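Local coordinates for protein chitinase A (Pteris ryukyuensis, PDB 4RL3) that probably hydrolyses chitin, as a class III chitinase of glycoside hydrolase family 18, this chain being the catalytic domain, at residues D178-Q183 with A211-S216; G118-Y123 with S155-D160; K2-Y7 with I245-A250; F28-A33 with V73-S78. All blocks are in the same frame, centred on the assembly; numbering follows the deposited sequence.

Contact 1. Residues D178-Q183 with A211-S216; sequences DLVNFQ and AKVLAS. With EDO (1,2-ethanediol), chain D.
The carboxamide of N181 runs alongside L214, both side chains pointing the same way, with OD1 3.5 Å from L214 CD1; the F182 ring leads away, and its CB is what touches V213 CG1, at 4.2 Å. N181 is held by its polar ends, OD1 bonded to R5 and ND2 to Y7. A single backbone bridge joins V180 to V213: V180 N donates to K212 O at 2.8 Å, and L214 N to V180 O at 3.0 Å. N181 then centres an inverse gamma turn. Beyond it the bonding passes to a side chain, S216 OG giving its proton to F182 O at 2.7 Å, within the carbonyl plane. OG gets there by standing between backbone N and carbonyl carbon (chi1 59°). The extended K212 chain passes D178 O, with CG 3.3 Å away, and its NZ reaches I177 O. D178 OD1 takes an ethanediol hydroxyl, while OD2 pairs with K146. L214 O is buried with no partner in the model. The seam lies between strands 179-180 and 215-218; F246 of strand 244-248 packs on N181, L214 and S216, and helix 193-206 hydrogen-bonds V213 O and S216 O through Y200 and Y196.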
loop_
_atom_site.group_PDB
_atom_site.type_symbol
_atom_site.label_atom_id
_atom_site.label_comp_id
_atom_site.label_asym_id
_atom_site.label_seq_id
_atom_site.Cartn_x
_atom_site.Cartn_y
_atom_site.Cartn_z
ATOM N N ASP A 178 1.275 8.826 -7.216
ATOM C CA ASP A 178 1.512 8.039 -8.416
ATOM C C ASP A 178 0.548 6.889 -8.591
ATOM O O ASP A 178 0.225 6.543 -9.722
ATOM C CB ASP A 178 2.927 7.495 -8.387
ATOM C CG ASP A 178 3.942 8.582 -8.202
ATOM O OD1 ASP A 178 4.134 9.378 -9.161
ATOM O OD2 ASP A 178 4.525 8.667 -7.098
ATOM N N LEU A 179 0.133 6.277 -7.483
ATOM C CA LEU A 179 -0.642 5.030 -7.533
ATOM C C LEU A 179 -1.724 5.014 -6.471
ATOM O O LEU A 179 -1.525 5.507 -5.355
ATOM C CB LEU A 179 0.267 3.817 -7.339
ATOM C CG LEU A 179 1.380 3.595 -8.360
ATOM C CD1 LEU A 179 2.377 2.587 -7.845
ATOM C CD2 LEU A 179 0.801 3.161 -9.698
ATOM N N VAL A 180 -2.878 4.470 -6.848
ATOM C CA VAL A 180 -4.000 4.295 -5.945
ATOM C C VAL A 180 -4.173 2.793 -5.727
ATOM O O VAL A 180 -4.619 2.062 -6.625
ATOM C CB VAL A 180 -5.287 4.952 -6.499
ATOM C CG1 VAL A 180 -6.451 4.730 -5.530
ATOM C CG2 VAL A 180 -5.058 6.442 -6.741
ATOM N N ASN A 181 -3.784 2.345 -4.533
ATOM C CA ASN A 181 -3.932 0.952 -4.102
ATOM C C ASN A 181 -5.354 0.742 -3.561
ATOM O O ASN A 181 -5.543 0.561 -2.360
ATOM C CB ASN A 181 -2.937 0.593 -2.980
ATOM C CG ASN A 181 -1.484 0.457 -3.439
ATOM O OD1 ASN A 181 -1.088 0.818 -4.561
ATOM N ND2 ASN A 181 -0.671 -0.042 -2.532
ATOM N N PHE A 182 -6.357 0.795 -4.430
ATOM C CA PHE A 182 -7.724 0.657 -3.969
ATOM C C PHE A 182 -7.930 -0.777 -3.475
ATOM O O PHE A 182 -7.574 -1.727 -4.157
ATOM C CB PHE A 182 -8.732 1.003 -5.068
ATOM C CG PHE A 182 -10.137 1.126 -4.560
ATOM C CD1 PHE A 182 -10.908 -0.007 -4.373
ATOM C CD2 PHE A 182 -10.665 2.356 -4.221
ATOM C CE1 PHE A 182 -12.183 0.079 -3.874
ATOM C CE2 PHE A 182 -11.951 2.449 -3.714
ATOM C CZ PHE A 182 -12.710 1.307 -3.546
ATOM N N GLN A 183 -8.483 -0.922 -2.276
ATOM C CA GLN A 183 -8.648 -2.227 -1.649
ATOM C C GLN A 183 -9.930 -2.931 -2.098
ATOM O O GLN A 183 -10.972 -2.822 -1.448
ATOM C CB GLN A 183 -8.666 -2.085 -0.133
ATOM C CG GLN A 183 -7.401 -1.474 0.456
ATOM C CD GLN A 183 -7.470 -1.402 1.970
ATOM O OE1 GLN A 183 -8.061 -2.261 2.619
ATOM N NE2 GLN A 183 -6.887 -0.357 2.536
ATOM N N ALA A 211 -6.121 5.403 -14.685
ATOM C CA ALA A 211 -4.710 5.341 -15.072
ATOM C C ALA A 211 -3.812 4.964 -13.915
ATOM O O ALA A 211 -2.783 4.332 -14.113
ATOM C CB ALA A 211 -4.255 6.674 -15.655
ATOM N N LYS A 212 -4.192 5.382 -12.710
ATOM C CA LYS A 212 -3.365 5.154 -11.530
ATOM C C LYS A 212 -3.970 4.124 -10.584
ATOM O O LYS A 212 -3.414 3.856 -9.521
ATOM C CB LYS A 212 -3.184 6.476 -10.780
ATOM C CG LYS A 212 -2.391 7.509 -11.552
ATOM C CD LYS A 212 -2.226 8.792 -10.756
ATOM C CE LYS A 212 -1.146 9.683 -11.343
ATOM N NZ LYS A 212 -1.159 11.025 -10.713
ATOM N N VAL A 213 -5.113 3.555 -10.938
ATOM C CA VAL A 213 -5.863 2.742 -9.988
ATOM C C VAL A 213 -5.564 1.253 -10.206
ATOM O O VAL A 213 -5.935 0.674 -11.218
ATOM C CB VAL A 213 -7.383 3.025 -10.059
ATOM C CG1 VAL A 213 -8.118 2.220 -8.999
ATOM C CG2 VAL A 213 -7.651 4.517 -9.871
ATOM N N LEU A 214 -4.876 0.649 -9.239
ATOM C CA LEU A 214 -4.520 -0.771 -9.317
ATOM C C LEU A 214 -5.666 -1.667 -8.871
ATOM O O LEU A 214 -6.399 -1.330 -7.952
ATOM C CB LEU A 214 -3.286 -1.058 -8.460
ATOM C CG LEU A 214 -2.060 -0.196 -8.759
ATOM C CD1 LEU A 214 -0.969 -0.527 -7.766
ATOM C CD2 LEU A 214 -1.582 -0.376 -10.186
ATOM N N ALA A 215 -5.821 -2.811 -9.538
ATOM C CA ALA A 215 -6.710 -3.851 -9.064
ATOM C C ALA A 215 -6.029 -4.575 -7.929
ATOM O O ALA A 215 -4.813 -4.479 -7.767
ATOM C CB ALA A 215 -7.036 -4.824 -10.184
ATOM N N SER A 216 -6.804 -5.300 -7.136
ATOM C CA SER A 216 -6.258 -6.018 -5.992
ATOM C C SER A 216 -7.139 -7.155 -5.505
ATOM O O SER A 216 -8.342 -7.243 -5.820
ATOM C CB SER A 216 -5.994 -5.066 -4.827
ATOM O OG SER A 216 -7.182 -4.418 -4.420
HETATM C C1 EDO D . 6.085 11.988 -9.983
HETATM O O1 EDO D . 6.329 10.843 -9.171
HETATM C C2 EDO D . 5.040 12.873 -9.319
HETATM O O2 EDO D . 5.563 13.471 -8.126
#

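Contact 2. Residues G118-Y123 with S155-D160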
loop_
_atom_site.group_PDB
_atom_site.type_symbol
_atom_site.label_atom_id
_atom_site.label_comp_id
_atom_site.label_asym_id
_atom_site.label_seq_id
_atom_site.Cartn_x
_atom_site.Cartn_y
_atom_site.Cartn_z
ATOM N N GLY A 118 9.727 4.848 -1.405
ATOM C CA GLY A 118 8.442 5.507 -1.356
ATOM C C GLY A 118 7.591 5.165 -0.165
ATOM O O GLY A 118 7.975 4.355 0.687
ATOM N N ILE A 119 6.436 5.823 -0.100
ATOM C CA ILE A 119 5.488 5.626 0.990
ATOM C C ILE A 119 4.083 5.402 0.448
ATOM O O ILE A 119 3.734 5.874 -0.631
ATOM C CB ILE A 119 5.473 6.805 1.994
ATOM C CG1 ILE A 119 5.003 8.120 1.351
ATOM C CG2 ILE A 119 6.862 6.978 2.601
ATOM C CD1 ILE A 119 4.655 9.205 2.348
ATOM N N ASP A 120 3.301 4.667 1.226
ATOM C CA ASP A 120 1.914 4.344 0.939
ATOM C C ASP A 120 1.100 4.798 2.148
ATOM O O ASP A 120 1.475 4.518 3.288
ATOM C CB ASP A 120 1.778 2.827 0.747
ATOM C CG ASP A 120 0.347 2.378 0.591
ATOM O OD1 ASP A 120 -0.278 2.755 -0.421
ATOM O OD2 ASP A 120 -0.151 1.635 1.457
ATOM N N ILE A 121 -0.010 5.486 1.893
ATOM C CA ILE A 121 -0.859 6.017 2.959
ATOM C C ILE A 121 -2.026 5.064 3.225
ATOM O O ILE A 121 -2.894 4.881 2.371
ATOM C CB ILE A 121 -1.409 7.413 2.593
ATOM C CG1 ILE A 121 -0.317 8.323 2.014
ATOM C CG2 ILE A 121 -2.071 8.050 3.821
ATOM C CD1 ILE A 121 0.900 8.577 2.889
ATOM N N ASP A 122 -2.058 4.484 4.425
ATOM C CA ASP A 122 -3.037 3.438 4.751
ATOM C C ASP A 122 -3.658 3.670 6.125
ATOM O O ASP A 122 -3.902 2.722 6.870
ATOM C CB ASP A 122 -2.384 2.053 4.671
ATOM C CG ASP A 122 -3.388 0.907 4.735
ATOM O OD1 ASP A 122 -4.540 1.083 4.259
ATOM O OD2 ASP A 122 -2.998 -0.184 5.246
ATOM N N TYR A 123 -3.929 4.932 6.451
ATOM C CA TYR A 123 -4.759 5.221 7.612
ATOM C C TYR A 123 -6.213 4.926 7.314
ATOM O O TYR A 123 -6.675 5.126 6.186
ATOM C CB TYR A 123 -4.626 6.677 8.025
ATOM C CG TYR A 123 -3.302 7.020 8.657
ATOM C CD1 TYR A 123 -3.079 6.787 10.005
ATOM C CD2 TYR A 123 -2.288 7.609 7.911
ATOM C CE1 TYR A 123 -1.873 7.136 10.594
ATOM C CE2 TYR A 123 -1.071 7.940 8.479
ATOM C CZ TYR A 123 -0.864 7.699 9.821
ATOM O OH TYR A 123 0.350 8.062 10.374
ATOM N N SER A 155 1.791 6.474 -2.859
ATOM C CA SER A 155 0.498 5.849 -3.092
ATOM C C SER A 155 -0.429 6.025 -1.911
ATOM O O SER A 155 -0.004 6.372 -0.805
ATOM C CB SER A 155 0.643 4.355 -3.400
ATOM O OG SER A 155 1.308 3.646 -2.355
ATOM N N ILE A 156 -1.710 5.808 -2.186
ATOM C CA ILE A 156 -2.750 5.809 -1.166
ATOM C C ILE A 156 -3.466 4.475 -1.253
ATOM O O ILE A 156 -3.506 3.875 -2.323
ATOM C CB ILE A 156 -3.735 6.993 -1.328
ATOM C CG1 ILE A 156 -4.339 7.043 -2.729
ATOM C CG2 ILE A 156 -3.019 8.303 -1.028
ATOM C CD1 ILE A 156 -5.524 7.974 -2.831
ATOM N N ALA A 157 -4.037 4.027 -0.134
ATOM C CA ALA A 157 -4.695 2.712 -0.069
ATOM C C ALA A 157 -6.158 2.809 0.409
ATOM O O ALA A 157 -6.497 2.337 1.491
ATOM C CB ALA A 157 -3.884 1.776 0.825
ATOM N N PRO A 158 -7.030 3.426 -0.401
ATOM C CA PRO A 158 -8.395 3.667 0.059
ATOM C C PRO A 158 -9.335 2.489 -0.111
ATOM O O PRO A 158 -9.021 1.519 -0.795
ATOM C CB PRO A 158 -8.861 4.804 -0.838
ATOM C CG PRO A 158 -8.131 4.566 -2.120
ATOM C CD PRO A 158 -6.776 4.062 -1.702
ATOM N N PHE A 159 -10.498 2.610 0.517
ATOM C CA PHE A 159 -11.646 1.744 0.261
ATOM C C PHE A 159 -12.884 2.610 0.498
ATOM O O PHE A 159 -12.758 3.778 0.881
ATOM C CB PHE A 159 -11.622 0.473 1.138
ATOM C CG PHE A 159 -11.656 0.740 2.615
ATOM C CD1 PHE A 159 -10.504 1.102 3.311
ATOM C CD2 PHE A 159 -12.842 0.619 3.313
ATOM C CE1 PHE A 159 -10.560 1.347 4.684
ATOM C CE2 PHE A 159 -12.901 0.863 4.677
ATOM C CZ PHE A 159 -11.760 1.229 5.358
ATOM N N ASP A 160 -14.076 2.083 0.258
ATOM C CA ASP A 160 -15.252 2.964 0.218
ATOM C C ASP A 160 -15.534 3.661 1.545
ATOM O O ASP A 160 -15.951 4.821 1.565
ATOM C CB ASP A 160 -16.494 2.206 -0.254
ATOM C CG ASP A 160 -16.450 1.868 -1.746
ATOM O OD1 ASP A 160 -15.662 2.478 -2.501
ATOM O OD2 ASP A 160 -17.240 0.993 -2.159
HETATM O O HOH W 1 4.243 3.919 -2.685
HETATM O O HOH W 2 -7.546 3.038 4.086
#
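I119 and I121 bracket S155 in a parallel ladder, S155 N bonding to I119 O and I121 N to S155 O, after which A157 N continues to I121 O at 2.9 Å in a bent bond (N-H...O angle 140°). On the face toward the barrel interior, S155 OG donates to D120 OD1 at 2.7 Å, approaching on the anti side and 17° out of the carboxylate plane. That hydroxyl is busy: it also takes a proton from a water shared with I119 O and bonds to R5 NH1. D120, its CG anti to the backbone N (chi1 174°), presents OD2 to Y7 OH and S78 OG, so hydroxyls on both oxygens hold the turn of the carboxylate. The methyl of A157 lies against two acids, CB lying 3.8 Å from D120 OD2 and 3.6 Å from D122 OD1. These aspartates fit the DxDxE signature of family 18. A second water ties Y123 O to A157 O where the strands diverge. On the outer face, I121 CB rests 4.1 Å from I156 CG2. There helix 131-147, the connecting helix of this beta-alpha-beta unit, covers I119 and I121, helix 163-173 covers I156 and also reaches I121, and strand 73-81 flanks strand 118-123 beyond.

Contact 3. Residues K2-Y7 with I245-A250; sequences KVFREY and IFIFSA. With EDO (1,2-ethanediol), chain C.
Y7 O receives A250 N at 2.8 Å in an almost straight bond (172°), and S249 CB closes in on the same oxygen at 3.5 Å. A250 opens helix 250-254, so strand 3-8 meets the helix just where S249, at the N-cap, uses OG to bond G252 N; a molecule of ethanediol also binds that hydroxyl. A cis peptide precedes S249 and turns the chain there. Two aromatics meet the Y7 ring from different sides. F248 CD1 comes over one face, 3.6 Å from Y7 CG, as an offset edge-to-face pair, while F246 CD2 meets the ring edge at Y7 CE1, 3.5 Å away, the planes oblique. Y7 OH points on to D120 and N181. Here the first and last strands of a TIM barrel lie side by side, 10° from parallel, and their ladder from V3 to I247 seals the ring of strands. Toward the barrel interior R5 CB packs on F246 CB at 3.7 Å before its guanidinium reaches H29, S155 and N181. Outside, the F4 ring turns an edge to I247 CD1. E6 bends at chi2 (85°), laying OE1 3.4 Å from I247 CB and OE2 3.1 Å from A250 CA. E263 brings a second carboxylate close to OE2, which may favour a shared proton between the two acids.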
loop_
_atom_site.group_PDB
_atom_site.type_symbol
_atom_site.label_atom_id
_atom_site.label_comp_id
_atom_site.label_asym_id
_atom_site.label_seq_id
_atom_site.Cartn_x
_atom_site.Cartn_y
_atom_site.Cartn_z
ATOM N N LYS A 2 2.474 -1.809 -15.978
ATOM C CA LYS A 2 2.859 -3.173 -15.556
ATOM C C LYS A 2 3.407 -3.153 -14.132
ATOM O O LYS A 2 4.487 -3.683 -13.869
ATOM C CB LYS A 2 3.902 -3.760 -16.522
ATOM C CG LYS A 2 3.308 -4.359 -17.784
ATOM C CD LYS A 2 4.327 -5.169 -18.579
ATOM C CE LYS A 2 3.843 -5.398 -20.007
ATOM N NZ LYS A 2 4.913 -5.911 -20.906
ATOM N N VAL A 3 2.653 -2.562 -13.209
ATOM C CA VAL A 3 3.064 -2.510 -11.800
ATOM C C VAL A 3 2.461 -3.664 -10.995
ATOM O O VAL A 3 1.261 -3.914 -11.053
ATOM C CB VAL A 3 2.667 -1.165 -11.172
ATOM C CG1 VAL A 3 2.960 -1.134 -9.673
ATOM C CG2 VAL A 3 3.381 -0.036 -11.893
ATOM N N PHE A 4 3.306 -4.375 -10.260
ATOM C CA PHE A 4 2.817 -5.371 -9.317
ATOM C C PHE A 4 3.350 -4.994 -7.945
ATOM O O PHE A 4 4.540 -4.723 -7.811
ATOM C CB PHE A 4 3.280 -6.785 -9.677
ATOM C CG PHE A 4 2.907 -7.784 -8.635
ATOM C CD1 PHE A 4 1.588 -8.216 -8.532
ATOM C CD2 PHE A 4 3.832 -8.228 -7.699
ATOM C CE1 PHE A 4 1.211 -9.101 -7.548
ATOM C CE2 PHE A 4 3.455 -9.105 -6.709
ATOM C CZ PHE A 4 2.145 -9.539 -6.632
ATOM N N ARG A 5 2.479 -4.978 -6.940
ATOM C CA ARG A 5 2.897 -4.644 -5.569
ATOM C C ARG A 5 2.432 -5.681 -4.556
ATOM O O ARG A 5 1.366 -6.274 -4.710
ATOM C CB ARG A 5 2.395 -3.259 -5.154
ATOM C CG ARG A 5 2.262 -2.276 -6.312
ATOM C CD ARG A 5 1.884 -0.887 -5.850
ATOM N NE ARG A 5 3.024 -0.149 -5.317
ATOM C CZ ARG A 5 2.930 0.935 -4.546
ATOM N NH1 ARG A 5 1.749 1.395 -4.170
ATOM N NH2 ARG A 5 4.038 1.530 -4.116
ATOM N N GLU A 6 3.264 -5.895 -3.536
ATOM C CA GLU A 6 3.054 -6.919 -2.518
ATOM C C GLU A 6 3.284 -6.306 -1.136
ATOM O O GLU A 6 4.419 -5.953 -0.793
ATOM C CB GLU A 6 4.042 -8.076 -2.741
ATOM C CG GLU A 6 3.882 -9.274 -1.806
ATOM C CD GLU A 6 2.842 -10.275 -2.263
ATOM O OE1 GLU A 6 2.130 -10.017 -3.252
ATOM O OE2 GLU A 6 2.739 -11.327 -1.600
ATOM N N TYR A 7 2.224 -6.189 -0.338
ATOM C CA TYR A 7 2.393 -5.826 1.074
ATOM C C TYR A 7 3.080 -6.957 1.825
ATOM O O TYR A 7 2.839 -8.142 1.537
ATOM C CB TYR A 7 1.053 -5.503 1.747
ATOM C CG TYR A 7 0.450 -4.165 1.359
ATOM C CD1 TYR A 7 -0.305 -4.020 0.190
ATOM C CD2 TYR A 7 0.627 -3.045 2.159
ATOM C CE1 TYR A 7 -0.860 -2.809 -0.157
ATOM C CE2 TYR A 7 0.062 -1.822 1.818
ATOM C CZ TYR A 7 -0.674 -1.707 0.654
ATOM O OH TYR A 7 -1.237 -0.504 0.284
ATOM N N ILE A 245 -1.591 -4.507 -10.516
ATOM C CA ILE A 245 -2.283 -5.300 -9.510
ATOM C C ILE A 245 -1.463 -5.270 -8.227
ATOM O O ILE A 245 -0.235 -5.323 -8.281
ATOM C CB ILE A 245 -2.416 -6.783 -9.957
ATOM C CG1 ILE A 245 -3.245 -6.894 -11.238
ATOM C CG2 ILE A 245 -3.040 -7.633 -8.866
ATOM C CD1 ILE A 245 -3.214 -8.263 -11.869
ATOM N N PHE A 246 -2.128 -5.200 -7.074
ATOM C CA PHE A 246 -1.439 -5.478 -5.808
ATOM C C PHE A 246 -2.162 -6.531 -4.974
ATOM O O PHE A 246 -3.363 -6.753 -5.130
ATOM C CB PHE A 246 -1.174 -4.205 -4.989
ATOM C CG PHE A 246 -2.384 -3.651 -4.279
ATOM C CD1 PHE A 246 -3.256 -2.795 -4.923
ATOM C CD2 PHE A 246 -2.637 -3.983 -2.951
ATOM C CE1 PHE A 246 -4.362 -2.277 -4.263
ATOM C CE2 PHE A 246 -3.746 -3.479 -2.292
ATOM C CZ PHE A 246 -4.612 -2.626 -2.944
ATOM N N ILE A 247 -1.402 -7.157 -4.078
ATOM C CA ILE A 247 -1.893 -8.212 -3.197
ATOM C C ILE A 247 -1.620 -7.862 -1.749
ATOM O O ILE A 247 -0.530 -7.407 -1.402
ATOM C CB ILE A 247 -1.243 -9.571 -3.539
ATOM C CG1 ILE A 247 -1.744 -10.042 -4.910
ATOM C CG2 ILE A 247 -1.515 -10.618 -2.455
ATOM C CD1 ILE A 247 -1.008 -11.261 -5.439
ATOM N N PHE A 248 -2.646 -8.031 -0.927
ATOM C CA PHE A 248 -2.510 -8.020 0.518
ATOM C C PHE A 248 -2.719 -9.469 0.968
ATOM O O PHE A 248 -3.855 -9.949 0.969
ATOM C CB PHE A 248 -3.567 -7.084 1.112
ATOM C CG PHE A 248 -3.297 -6.715 2.532
ATOM C CD1 PHE A 248 -2.449 -5.657 2.828
ATOM C CD2 PHE A 248 -3.858 -7.426 3.567
ATOM C CE1 PHE A 248 -2.176 -5.307 4.125
ATOM C CE2 PHE A 248 -3.589 -7.083 4.880
ATOM C CZ PHE A 248 -2.739 -6.027 5.157
ATOM N N SER A 249 -1.674 -10.218 1.321
ATOM C CA SER A 249 -0.297 -9.768 1.542
ATOM C C SER A 249 0.611 -10.986 1.469
ATOM O O SER A 249 0.133 -12.124 1.500
ATOM C CB SER A 249 -0.164 -9.196 2.947
ATOM O OG SER A 249 -0.530 -10.162 3.928
ATOM N N ALA A 250 1.916 -10.762 1.440
ATOM C CA ALA A 250 2.869 -11.875 1.485
ATOM C C ALA A 250 2.686 -12.723 2.750
ATOM O O ALA A 250 2.804 -13.949 2.695
ATOM C CB ALA A 250 4.295 -11.352 1.407
HETATM C C1 EDO C . 0.364 -7.148 5.987
HETATM O O1 EDO C . 1.773 -7.448 6.016
HETATM C C2 EDO C . -0.434 -8.067 6.915
HETATM O O2 EDO C . -0.464 -9.402 6.420
#

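Contact 4. Residues F28-A33 with V73-S78; sequences FHFILA and VKVMVS
M76 rises from its strand with CB 4.0 Å from F30 O and then folds at chi2 (81°), carrying the chain across to H29. Its SD passes 3.7 Å from H29 CB, and the terminal CE ends over the middle of the imidazole, 3.3 Å from the ring centroid and 3° off the normal: a CH-pi contact with the sulfur also above the face. The ring is fixed at its rim as well, ND1 bonding to R5 NE and NE2 to an in-plane water shared with K74 NZ, which has S152 OG as a further partner. K74 CB comes to 3.9 Å from H29 CD2, the two side chains running together. Further along, I31 CG2 touches S78 CB, and S78 OG turns to D120. The opposite face of the two strands is wholly apolar. F28 CE1 sits over the F30 ring, V73 CG1 meets that ring's edge 3.8 Å from CD2, and L32 CD1 crosses V75 CG1 at 3.9 Å. Five backbone bonds, from K74 N with F28 O to S78 N with L32 O, keep the pair in parallel register, while the strands twist by -31°. The interior side mixes polar H29 and S78 with I31 and M76, while F28, F30 and L32, with V73, V75 and V77, face outward, as in neighbouring strands of a TIM barrel.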
loop_
_atom_site.group_PDB
_atom_site.type_symbol
_atom_site.label_atom_id
_atom_site.label_comp_id
_atom_site.label_asym_id
_atom_site.label_seq_id
_atom_site.Cartn_x
_atom_site.Cartn_y
_atom_site.Cartn_z
ATOM N N PHE A 28 8.171 -4.146 -9.960
ATOM C CA PHE A 28 7.833 -4.873 -8.738
ATOM C C PHE A 28 8.063 -4.024 -7.503
ATOM O O PHE A 28 9.178 -3.553 -7.264
ATOM C CB PHE A 28 8.690 -6.146 -8.638
ATOM C CG PHE A 28 8.216 -7.107 -7.582
ATOM C CD1 PHE A 28 8.355 -6.805 -6.235
ATOM C CD2 PHE A 28 7.597 -8.296 -7.934
ATOM C CE1 PHE A 28 7.905 -7.679 -5.266
ATOM C CE2 PHE A 28 7.141 -9.169 -6.969
ATOM C CZ PHE A 28 7.295 -8.862 -5.631
ATOM N N HIS A 29 7.017 -3.828 -6.708
ATOM C CA HIS A 29 7.141 -3.113 -5.440
ATOM C C HIS A 29 6.781 -3.999 -4.260
ATOM O O HIS A 29 5.660 -4.508 -4.193
ATOM C CB HIS A 29 6.212 -1.896 -5.388
ATOM C CG HIS A 29 6.451 -0.887 -6.471
ATOM N ND1 HIS A 29 5.559 0.127 -6.749
ATOM C CD2 HIS A 29 7.489 -0.711 -7.326
ATOM C CE1 HIS A 29 6.020 0.864 -7.744
ATOM N NE2 HIS A 29 7.192 0.381 -8.106
ATOM N N PHE A 30 7.712 -4.180 -3.321
ATOM C CA PHE A 30 7.321 -4.622 -1.986
ATOM C C PHE A 30 6.862 -3.391 -1.203
ATOM O O PHE A 30 7.417 -2.305 -1.361
ATOM C CB PHE A 30 8.482 -5.272 -1.235
ATOM C CG PHE A 30 8.875 -6.624 -1.747
ATOM C CD1 PHE A 30 8.088 -7.732 -1.483
ATOM C CD2 PHE A 30 10.057 -6.802 -2.456
ATOM C CE1 PHE A 30 8.453 -8.981 -1.929
ATOM C CE2 PHE A 30 10.425 -8.058 -2.910
ATOM C CZ PHE A 30 9.624 -9.143 -2.646
ATOM N N ILE A 31 5.865 -3.579 -0.344
ATOM C CA ILE A 31 5.419 -2.524 0.561
ATOM C C ILE A 31 5.454 -3.038 1.996
ATOM O O ILE A 31 4.604 -3.829 2.408
ATOM C CB ILE A 31 4.010 -2.017 0.216
ATOM C CG1 ILE A 31 3.897 -1.669 -1.267
ATOM C CG2 ILE A 31 3.686 -0.787 1.070
ATOM C CD1 ILE A 31 2.497 -1.305 -1.685
ATOM N N LEU A 32 6.457 -2.593 2.740
ATOM C CA LEU A 32 6.588 -2.925 4.152
ATOM C C LEU A 32 5.401 -2.385 4.923
ATOM O O LEU A 32 5.064 -1.202 4.797
ATOM C CB LEU A 32 7.896 -2.341 4.716
ATOM C CG LEU A 32 9.155 -3.046 4.230
ATOM C CD1 LEU A 32 10.416 -2.227 4.507
ATOM C CD2 LEU A 32 9.250 -4.433 4.843
ATOM N N ALA A 33 4.790 -3.245 5.735
ATOM C CA ALA A 33 3.608 -2.877 6.507
ATOM C C ALA A 33 3.899 -3.186 7.980
ATOM O O ALA A 33 4.120 -4.342 8.291
ATOM C CB ALA A 33 2.404 -3.668 6.006
ATOM N N VAL A 73 12.990 -4.359 -8.792
ATOM C CA VAL A 73 12.374 -4.277 -7.457
ATOM C C VAL A 73 12.658 -2.957 -6.736
ATOM O O VAL A 73 13.798 -2.493 -6.670
ATOM C CB VAL A 73 12.805 -5.462 -6.571
ATOM C CG1 VAL A 73 12.338 -5.269 -5.129
ATOM C CG2 VAL A 73 12.266 -6.775 -7.144
ATOM N N LYS A 74 11.588 -2.365 -6.207
ATOM C CA LYS A 74 11.654 -1.258 -5.253
ATOM C C LYS A 74 10.941 -1.695 -3.978
ATOM O O LYS A 74 10.140 -2.638 -3.985
ATOM C CB LYS A 74 10.982 -0.001 -5.813
ATOM C CG LYS A 74 11.698 0.673 -6.976
ATOM C CD LYS A 74 10.942 1.936 -7.372
ATOM C CE LYS A 74 11.560 2.698 -8.528
ATOM N NZ LYS A 74 10.731 3.897 -8.855
ATOM N N VAL A 75 11.257 -1.026 -2.873
ATOM C CA VAL A 75 10.620 -1.331 -1.587
ATOM C C VAL A 75 10.101 -0.031 -0.975
ATOM O O VAL A 75 10.844 0.937 -0.842
ATOM C CB VAL A 75 11.576 -2.064 -0.613
ATOM C CG1 VAL A 75 10.851 -2.440 0.678
ATOM C CG2 VAL A 75 12.131 -3.318 -1.277
ATOM N N MET A 76 8.811 -0.006 -0.655
ATOM C CA MET A 76 8.171 1.172 -0.059
ATOM C C MET A 76 7.734 0.827 1.362
ATOM O O MET A 76 7.898 -0.313 1.797
ATOM C CB MET A 76 6.994 1.620 -0.943
ATOM C CG MET A 76 7.405 2.166 -2.324
ATOM S SD MET A 76 7.745 0.859 -3.509
ATOM C CE MET A 76 7.957 1.867 -4.976
ATOM N N VAL A 77 7.212 1.807 2.099
ATOM C CA VAL A 77 6.653 1.530 3.417
ATOM C C VAL A 77 5.249 2.119 3.496
ATOM O O VAL A 77 5.013 3.223 3.018
ATOM C CB VAL A 77 7.570 2.066 4.557
ATOM C CG1 VAL A 77 7.822 3.557 4.427
ATOM C CG2 VAL A 77 7.022 1.708 5.945
ATOM N N SER A 78 4.336 1.358 4.093
ATOM C CA SER A 78 2.958 1.780 4.303
ATOM C C SER A 78 2.770 2.333 5.712
ATOM O O SER A 78 3.326 1.809 6.676
ATOM C CB SER A 78 2.019 0.601 4.071
ATOM O OG SER A 78 0.672 1.032 4.081
HETATM O O HOH W 3 8.506 2.394 -9.848
#

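In the fold
Together the four contacts are alternate seams of one eight-stranded parallel (beta/alpha)8 barrel. Contact 3 spans the chain, joining first strand to eighth; within its span contact 4 (second and third strands), contact 2 (fourth and fifth) and contact 1 (sixth and seventh) follow in series. Their centres lie 9 to 14 Å apart. The intervening seams link them by backbone bonds, such as E6 O with I31 N, D120 N with V77 O, N181 N with I156 O, and A215 O with F246 N. Across the interior, R5, Y7, S78, D120, S155 and N181 form one polar network drawn from all four contacts, near a bound acetate, probably from the crystallisation liquor, and a magnesium ion, at what may be the sugar-binding end of the barrel.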